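Local coordinates for protein endo-1,4-beta-xylanase D (Paenibacillus polymyxa, PDB 1W0N) that probably binds xylan in a calcium-dependent manner through this family 36 carbohydrate-binding module of a modular endo-xylanase, at residues P33-N42 and S115-D125. Residues are numbered along the deposited sequence; the frame is centred on the assembly and turned at random. Where two conformers were deposited one is given.
With CA (calcium ion), chain B; MG (magnesium ion), chain C.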
loop_
_atom_site.group_PDB
_atom_site.type_symbol
_atom_site.label_atom_id
_atom_site.label_comp_id
_atom_site.label_asym_id
_atom_site.label_seq_id
_atom_site.Cartn_x
_atom_site.Cartn_y
_atom_site.Cartn_z
ATOM N N PRO A 33 0.101 -14.445 3.051
ATOM C CA PRO A 33 -0.522 -14.735 4.338
ATOM C C PRO A 33 -1.933 -14.135 4.525
ATOM O O PRO A 33 -2.456 -14.134 5.630
ATOM C CB PRO A 33 0.455 -14.119 5.341
ATOM C CG PRO A 33 1.008 -12.910 4.605
ATOM C CD PRO A 33 1.116 -13.379 3.160
ATOM N N PHE A 34 -2.521 -13.659 3.421
ATOM C CA PHE A 34 -3.905 -13.208 3.368
ATOM C C PHE A 34 -4.221 -13.079 1.880
ATOM O O PHE A 34 -3.336 -13.141 1.031
ATOM C CB PHE A 34 -4.132 -11.880 4.128
ATOM C CG PHE A 34 -2.998 -10.897 3.978
ATOM C CD1 PHE A 34 -2.644 -10.408 2.718
ATOM C CD2 PHE A 34 -2.266 -10.489 5.074
ATOM C CE1 PHE A 34 -1.574 -9.533 2.571
ATOM C CE2 PHE A 34 -1.204 -9.591 4.933
ATOM C CZ PHE A 34 -0.850 -9.136 3.681
ATOM N N ASP A 35 -5.512 -12.878 1.571
ATOM C CA ASP A 35 -5.890 -12.509 0.216
ATOM C C ASP A 35 -5.451 -11.063 -0.020
ATOM O O ASP A 35 -5.808 -10.159 0.743
ATOM C CB ASP A 35 -7.379 -12.693 0.006
ATOM C CG ASP A 35 -7.763 -14.157 0.160
ATOM O OD1 ASP A 35 -7.205 -14.983 -0.591
ATOM O OD2 ASP A 35 -8.508 -14.538 1.065
ATOM N N GLY A 36 -4.638 -10.856 -1.036
ATOM C CA GLY A 36 -4.039 -9.550 -1.250
ATOM C C GLY A 36 -3.185 -9.573 -2.482
ATOM O O GLY A 36 -3.447 -10.340 -3.423
ATOM N N VAL A 37 -2.149 -8.728 -2.496
ATOM C CA VAL A 37 -1.221 -8.635 -3.601
ATOM C C VAL A 37 0.191 -8.585 -3.031
ATOM O O VAL A 37 0.426 -7.935 -1.998
ATOM C CB VAL A 37 -1.506 -7.402 -4.494
ATOM C CG1 VAL A 37 -0.500 -7.281 -5.632
ATOM C CG2 VAL A 37 -2.920 -7.478 -5.048
ATOM N N ALA A 38 1.135 -9.228 -3.729
ATOM C CA ALA A 38 2.549 -9.135 -3.393
ATOM C C ALA A 38 3.257 -8.184 -4.350
ATOM O O ALA A 38 3.005 -8.177 -5.570
ATOM C CB ALA A 38 3.209 -10.500 -3.483
ATOM N N LEU A 39 4.190 -7.425 -3.773
ATOM C CA LEU A 39 5.066 -6.486 -4.470
ATOM C C LEU A 39 6.508 -6.931 -4.223
ATOM O O LEU A 39 6.912 -7.107 -3.058
ATOM C CB LEU A 39 4.868 -5.075 -3.919
ATOM C CG LEU A 39 3.434 -4.546 -3.922
ATOM C CD1 LEU A 39 3.372 -3.229 -3.174
ATOM C CD2 LEU A 39 2.887 -4.400 -5.329
ATOM N N TYR A 40 7.264 -7.125 -5.296
ATOM C CA TYR A 40 8.574 -7.768 -5.210
ATOM C C TYR A 40 9.741 -6.915 -5.671
ATOM O O TYR A 40 10.896 -7.145 -5.262
ATOM C CB TYR A 40 8.621 -9.044 -6.064
ATOM C CG TYR A 40 7.517 -10.047 -5.798
ATOM C CD1 TYR A 40 7.684 -11.084 -4.887
ATOM C CD2 TYR A 40 6.325 -10.000 -6.509
ATOM C CE1 TYR A 40 6.697 -12.044 -4.708
ATOM C CE2 TYR A 40 5.334 -10.960 -6.343
ATOM C CZ TYR A 40 5.531 -11.982 -5.443
ATOM O OH TYR A 40 4.565 -12.957 -5.283
ATOM N N ALA A 41 9.500 -5.983 -6.595
ATOM C CA ALA A 41 10.575 -5.239 -7.222
ATOM C C ALA A 41 10.103 -3.856 -7.560
ATOM O O ALA A 41 8.907 -3.546 -7.493
ATOM C CB ALA A 41 11.036 -5.954 -8.466
ATOM N N ASN A 42 10.996 -2.941 -7.854
ATOM C CA ASN A 42 10.621 -1.564 -7.981
ATOM C C ASN A 42 9.375 -1.045 -8.806
ATOM O O ASN A 42 8.711 -0.151 -8.294
ATOM C CB ASN A 42 11.902 -0.804 -8.374
ATOM C CG ASN A 42 12.713 -0.411 -7.164
ATOM O OD1 ASN A 42 13.813 0.164 -7.319
ATOM N ND2 ASN A 42 12.209 -0.637 -5.972
ATOM N N SER A 115 11.954 0.806 -2.076
ATOM C CA SER A 115 13.211 0.341 -2.770
ATOM C C SER A 115 12.978 -1.021 -3.661
ATOM O O SER A 115 11.954 -1.624 -3.657
ATOM C CB SER A 115 14.388 -0.062 -1.823
ATOM O OG SER A 115 14.154 -1.351 -1.305
ATOM N N ASP A 116 14.002 -1.402 -4.415
ATOM C CA ASP A 116 14.134 -2.693 -5.083
ATOM C C ASP A 116 14.992 -3.636 -4.175
ATOM O O ASP A 116 14.499 -4.686 -3.658
ATOM C CB ASP A 116 14.908 -2.287 -6.312
ATOM C CG ASP A 116 14.730 -3.212 -7.456
ATOM O OD1 ASP A 116 15.688 -3.392 -8.254
ATOM O OD2 ASP A 116 13.701 -3.748 -7.710
ATOM N N ASP A 117 16.134 -3.091 -3.717
ATOM C CA ASP A 117 17.206 -3.834 -3.065
ATOM C C ASP A 117 17.339 -3.549 -1.602
ATOM O O ASP A 117 18.122 -4.221 -0.946
ATOM C CB ASP A 117 18.472 -3.473 -3.764
ATOM C CG ASP A 117 18.467 -3.932 -5.186
ATOM O OD1 ASP A 117 19.516 -3.687 -5.887
ATOM O OD2 ASP A 117 17.516 -4.571 -5.698
ATOM N N GLY A 118 16.637 -2.598 -1.077
ATOM C CA GLY A 118 16.803 -2.150 0.253
ATOM C C GLY A 118 15.952 -3.009 1.046
ATOM O O GLY A 118 16.353 -3.210 2.219
ATOM N N THR A 119 14.772 -3.586 0.510
ATOM C CA THR A 119 13.993 -4.282 1.372
ATOM C C THR A 119 13.468 -5.601 0.869
ATOM O O THR A 119 13.670 -5.929 -0.299
ATOM C CB THR A 119 12.809 -3.474 1.760
ATOM O OG1 THR A 119 11.795 -3.512 0.762
ATOM C CG2 THR A 119 13.099 -2.028 2.049
ATOM N N TRP A 120 12.844 -6.362 1.739
ATOM C CA TRP A 120 12.184 -7.592 1.385
ATOM C C TRP A 120 10.910 -7.259 0.607
ATOM O O TRP A 120 10.645 -6.130 0.228
ATOM C CB TRP A 120 11.940 -8.401 2.655
ATOM C CG TRP A 120 13.214 -8.869 3.280
ATOM C CD1 TRP A 120 13.756 -8.443 4.438
ATOM C CD2 TRP A 120 14.109 -9.842 2.734
ATOM N NE1 TRP A 120 14.929 -9.095 4.672
ATOM C CE2 TRP A 120 15.178 -9.954 3.630
ATOM C CE3 TRP A 120 14.109 -10.629 1.573
ATOM C CZ2 TRP A 120 16.256 -10.845 3.413
ATOM C CZ3 TRP A 120 15.165 -11.484 1.361
ATOM C CH2 TRP A 120 16.223 -11.585 2.278
ATOM N N ASP A 121 10.139 -8.290 0.325
ATOM C CA ASP A 121 8.931 -8.131 -0.460
ATOM C C ASP A 121 7.759 -7.866 0.457
ATOM O O ASP A 121 7.747 -8.293 1.613
ATOM C CB ASP A 121 8.742 -9.366 -1.318
ATOM C CG ASP A 121 9.926 -9.569 -2.237
ATOM O OD1 ASP A 121 10.456 -8.525 -2.696
ATOM O OD2 ASP A 121 10.327 -10.728 -2.505
ATOM N N ALA A 122 6.792 -7.104 -0.062
ATOM C CA ALA A 122 5.637 -6.714 0.730
ATOM C C ALA A 122 4.391 -7.445 0.273
ATOM O O ALA A 122 4.090 -7.515 -0.923
ATOM C CB ALA A 122 5.385 -5.225 0.641
ATOM N N TYR A 123 3.651 -7.938 1.242
ATOM C CA TYR A 123 2.320 -8.460 1.033
ATOM C C TYR A 123 1.348 -7.399 1.524
ATOM O O TYR A 123 1.488 -6.910 2.659
ATOM C CB TYR A 123 2.160 -9.749 1.824
ATOM C CG TYR A 123 3.200 -10.811 1.531
ATOM C CD1 TYR A 123 3.568 -11.135 0.236
ATOM C CD2 TYR A 123 3.772 -11.537 2.566
ATOM C CE1 TYR A 123 4.493 -12.143 -0.027
ATOM C CE2 TYR A 123 4.673 -12.560 2.320
ATOM C CZ TYR A 123 5.029 -12.861 1.019
ATOM O OH TYR A 123 5.914 -13.878 0.759
ATOM N N VAL A 124 0.340 -7.104 0.694
ATOM C CA VAL A 124 -0.595 -6.016 0.989
ATOM C C VAL A 124 -1.984 -6.615 1.016
ATOM O O VAL A 124 -2.391 -7.290 0.048
ATOM C CB VAL A 124 -0.487 -4.942 -0.131
ATOM C CG1 VAL A 124 -1.387 -3.794 0.172
ATOM C CG2 VAL A 124 0.947 -4.404 -0.237
ATOM N N ASP A 125 -2.704 -6.377 2.105
ATOM C CA ASP A 125 -4.045 -6.955 2.271
ATOM C C ASP A 125 -5.131 -5.968 1.816
ATOM O O ASP A 125 -5.968 -6.295 0.966
ATOM C CB ASP A 125 -4.205 -7.354 3.742
ATOM C CG ASP A 125 -5.500 -8.067 4.067
ATOM O OD1 ASP A 125 -6.331 -8.245 3.155
ATOM O OD2 ASP A 125 -5.697 -8.437 5.249
HETATM CA CA CA B . -7.328 -8.428 1.109
HETATM MG MG MG C . 12.071 -8.046 -3.820
HETATM O O HOH W 1 15.645 1.250 -5.682
HETATM O O HOH W 2 13.681 -7.656 -5.034
HETATM O O HOH W 3 12.222 -6.262 -2.802
HETATM O O HOH W 4 11.895 -9.976 -4.578
HETATM O O HOH W 5 -8.704 -9.947 2.390
HETATM O O HOH W 6 13.409 -8.782 -2.367
#
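One face of the F34 ring is covered by D125, and following D125 outward shows how one carboxylate serves ring, metal and arginine. D125 CB stands 3.5 Å from the centroid of the F34 ring and 9° off the normal, a CH-pi contact over the face. With CG anti to the backbone N (chi1 -176°), the carboxylate stacks on the same ring, the two planes 14° apart. D125 OD1 binds calcium at 2.3 Å, beside the carbonyl O of D35 and D125's own O; E16 and E18 help complete the site. OD2 turns to R62 in a salt bridge. The opposite ring face receives P33 CG, offset toward the rim, while F34 CZ reaches Y123 CB at 3.6 Å. With an alanine here instead of F34, D125 CB and P33 CG would probably lose the ring faces they rest on, opening a gap between them, while calcium and R62 would still hold the carboxylate.

Between the ions, 36-39 and 122-125 pair nearly antiparallel. V37–V124 and L39–A122 are hydrogen-bonded pairs, L39 N to A122 O measuring 2.9 Å; A38–Y123 is the non-hydrogen-bonded pair between them. L39 CD1 meets V124 CG2 on the face turned to the other sheet of the beta-sandwich, near L111 and L113. Past the strands, magnesium is bound by D121 OD1 at 2.0 Å and by Y40 O, four waters filling its six-coordinate shell.

Crowded oxygens at both ends, D35 O with D125 OD1 and Y40 O with D121 OD1, are reconciled by shared cations; magnesium may occupy the site of calcium-dependent sugar binding, where ligand hydroxyls could replace waters.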